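Local coordinates for DUF952 domain-containing protein (PDB 2O0P), which is of unknown function but belongs to the DUF952 family of the ADP-ribosyl clan, at residues D31-L36 against F81-R86. The protein carries 2 engineered substitutions. Sequence-based numbering, arbitrary orientation.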
# COMPACT_ATOMS: atom_id res chain seq x y z
N ASP A 31 -10.57 -0.16 -10.25
CA ASP A 31 -10.41 -1.61 -10.38
C ASP A 31 -11.34 -2.48 -9.53
O ASP A 31 -11.54 -3.65 -9.85
CB ASP A 31 -8.96 -1.99 -10.09
CG ASP A 31 -8.00 -1.42 -11.11
OD1 ASP A 31 -8.46 -0.92 -12.16
OD2 ASP A 31 -6.78 -1.47 -10.87
N GLY A 32 -11.90 -1.91 -8.47
CA GLY A 32 -12.80 -2.68 -7.62
C GLY A 32 -12.15 -3.31 -6.40
O GLY A 32 -12.76 -4.13 -5.71
N PHE A 33 -10.90 -2.95 -6.14
CA PHE A 33 -10.18 -3.49 -4.99
C PHE A 33 -8.96 -2.63 -4.71
O PHE A 33 -8.51 -1.89 -5.58
CB PHE A 33 -9.75 -4.94 -5.23
CG PHE A 33 -8.88 -5.12 -6.44
CD1 PHE A 33 -9.44 -5.43 -7.68
CD2 PHE A 33 -7.50 -4.96 -6.35
CE1 PHE A 33 -8.63 -5.57 -8.81
CE2 PHE A 33 -6.68 -5.10 -7.48
CZ PHE A 33 -7.25 -5.41 -8.71
N ILE A 34 -8.43 -2.74 -3.50
CA ILE A 34 -7.26 -1.96 -3.11
C ILE A 34 -5.99 -2.74 -3.42
O ILE A 34 -5.80 -3.85 -2.93
CB ILE A 34 -7.29 -1.63 -1.60
CG1 ILE A 34 -8.50 -0.74 -1.27
CG2 ILE A 34 -6.00 -0.92 -1.21
CD1 ILE A 34 -8.71 -0.51 0.21
N HIS A 35 -5.13 -2.15 -4.26
CA HIS A 35 -3.86 -2.78 -4.62
C HIS A 35 -2.86 -2.63 -3.48
O HIS A 35 -2.57 -1.52 -3.05
CB HIS A 35 -3.23 -2.12 -5.86
CG HIS A 35 -3.93 -2.42 -7.14
ND1 HIS A 35 -5.11 -1.80 -7.51
CD2 HIS A 35 -3.60 -3.24 -8.17
CE1 HIS A 35 -5.48 -2.22 -8.70
NE2 HIS A 35 -4.58 -3.10 -9.13
N LEU A 36 -2.36 -3.76 -3.00
CA LEU A 36 -1.36 -3.79 -1.94
C LEU A 36 -0.19 -4.60 -2.50
O LEU A 36 -0.32 -5.23 -3.55
CB LEU A 36 -1.92 -4.44 -0.67
CG LEU A 36 -2.94 -3.58 0.09
CD1 LEU A 36 -4.20 -4.37 0.31
CD2 LEU A 36 -2.35 -3.13 1.43
N PHE A 81 -0.17 -10.98 -5.97
CA PHE A 81 -0.28 -9.71 -5.25
C PHE A 81 -1.50 -9.71 -4.34
O PHE A 81 -2.55 -10.24 -4.69
CB PHE A 81 -0.38 -8.53 -6.23
CG PHE A 81 0.95 -8.10 -6.80
CD1 PHE A 81 1.66 -8.93 -7.66
CD2 PHE A 81 1.50 -6.87 -6.45
CE1 PHE A 81 2.90 -8.55 -8.16
CE2 PHE A 81 2.74 -6.47 -6.95
CZ PHE A 81 3.44 -7.31 -7.81
N PRO A 82 -1.37 -9.12 -3.15
CA PRO A 82 -2.50 -9.06 -2.22
C PRO A 82 -3.47 -7.96 -2.65
O PRO A 82 -3.09 -6.79 -2.73
CB PRO A 82 -1.82 -8.78 -0.87
CG PRO A 82 -0.62 -7.96 -1.26
CD PRO A 82 -0.12 -8.67 -2.50
N HIS A 83 -4.71 -8.35 -2.95
CA HIS A 83 -5.76 -7.44 -3.37
C HIS A 83 -6.87 -7.47 -2.30
O HIS A 83 -7.42 -8.54 -2.01
CB HIS A 83 -6.37 -7.88 -4.71
CG HIS A 83 -5.43 -7.79 -5.88
ND1 HIS A 83 -4.23 -7.11 -5.84
CD2 HIS A 83 -5.55 -8.25 -7.15
CE1 HIS A 83 -3.66 -7.15 -7.03
NE2 HIS A 83 -4.44 -7.83 -7.85
N LEU A 84 -7.22 -6.32 -1.74
CA LEU A 84 -8.25 -6.28 -0.71
C LEU A 84 -9.59 -5.81 -1.27
O LEU A 84 -9.74 -4.65 -1.67
CB LEU A 84 -7.81 -5.35 0.43
CG LEU A 84 -8.72 -5.34 1.66
CD1 LEU A 84 -8.78 -6.73 2.27
CD2 LEU A 84 -8.21 -4.32 2.67
N TYR A 85 -10.57 -6.72 -1.29
CA TYR A 85 -11.89 -6.40 -1.83
C TYR A 85 -12.87 -5.78 -0.83
O TYR A 85 -14.06 -6.12 -0.80
CB TYR A 85 -12.50 -7.65 -2.48
CG TYR A 85 -11.83 -8.03 -3.79
CD1 TYR A 85 -10.56 -8.61 -3.80
CD2 TYR A 85 -12.44 -7.75 -5.01
CE1 TYR A 85 -9.92 -8.92 -5.01
CE2 TYR A 85 -11.81 -8.05 -6.22
CZ TYR A 85 -10.56 -8.63 -6.22
OH TYR A 85 -9.95 -8.94 -7.42
N ARG A 86 -12.36 -4.87 -0.02
CA ARG A 86 -13.16 -4.15 0.96
C ARG A 86 -12.28 -3.01 1.42
O ARG A 86 -11.08 -3.02 1.14
CB ARG A 86 -13.51 -5.05 2.15
CG ARG A 86 -12.32 -5.56 2.95
CD ARG A 86 -12.82 -6.29 4.19
NE ARG A 86 -11.76 -6.93 4.96
CZ ARG A 86 -10.88 -6.29 5.72
NH1 ARG A 86 -10.91 -4.97 5.82
NH2 ARG A 86 -9.98 -6.98 6.41
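Phe33 packs against both His83 and Tyr85, which lie on the same side of its ring. With chi1 at 58°, Phe33 CG sits between the backbone N and the carbonyl carbon, which brings the ring onto His83 in an offset stack, centroids 4.2 Å apart and planes at 23°, with Phe33 CE2 over the middle of the imidazole. Phe33 CB rests squarely over the Tyr85 ring, 3.7 Å from the centroid, in a CH-pi contact. His35 joins this aromatic cluster at a slant, its CD2 4.1 Å from His83 CE1. Across the sheet, Leu36 CD1 packs on Leu84 CB at 3.7 Å, and Leu36 CB meets Pro82 CG. The segments lie on neighbouring antiparallel strands, 34-38 and 80-84, of the six-stranded sheet, with His35 and His83 on one face and Ile34 and Leu84 on the other; strand 34-38 follows helix 26-31 by way of Gly32, whose phi is positive. Ile34 and Leu84 form the hydrogen-bonded pair: Ile34 N reaches Leu84 O at 3.0 Å, and Leu84 N returns a bond to Ile34 O. Further along, Leu36 N bonds Pro82 O at 3.1 Å, less straight, with an N-H...O angle of 140°; His83 ND1 adds a weak bond to the same oxygen. At the polar margin, Tyr85 OH is hydrogen-bonded to Glu73 and Arg86 NH2 forms a salt bridge with Glu92.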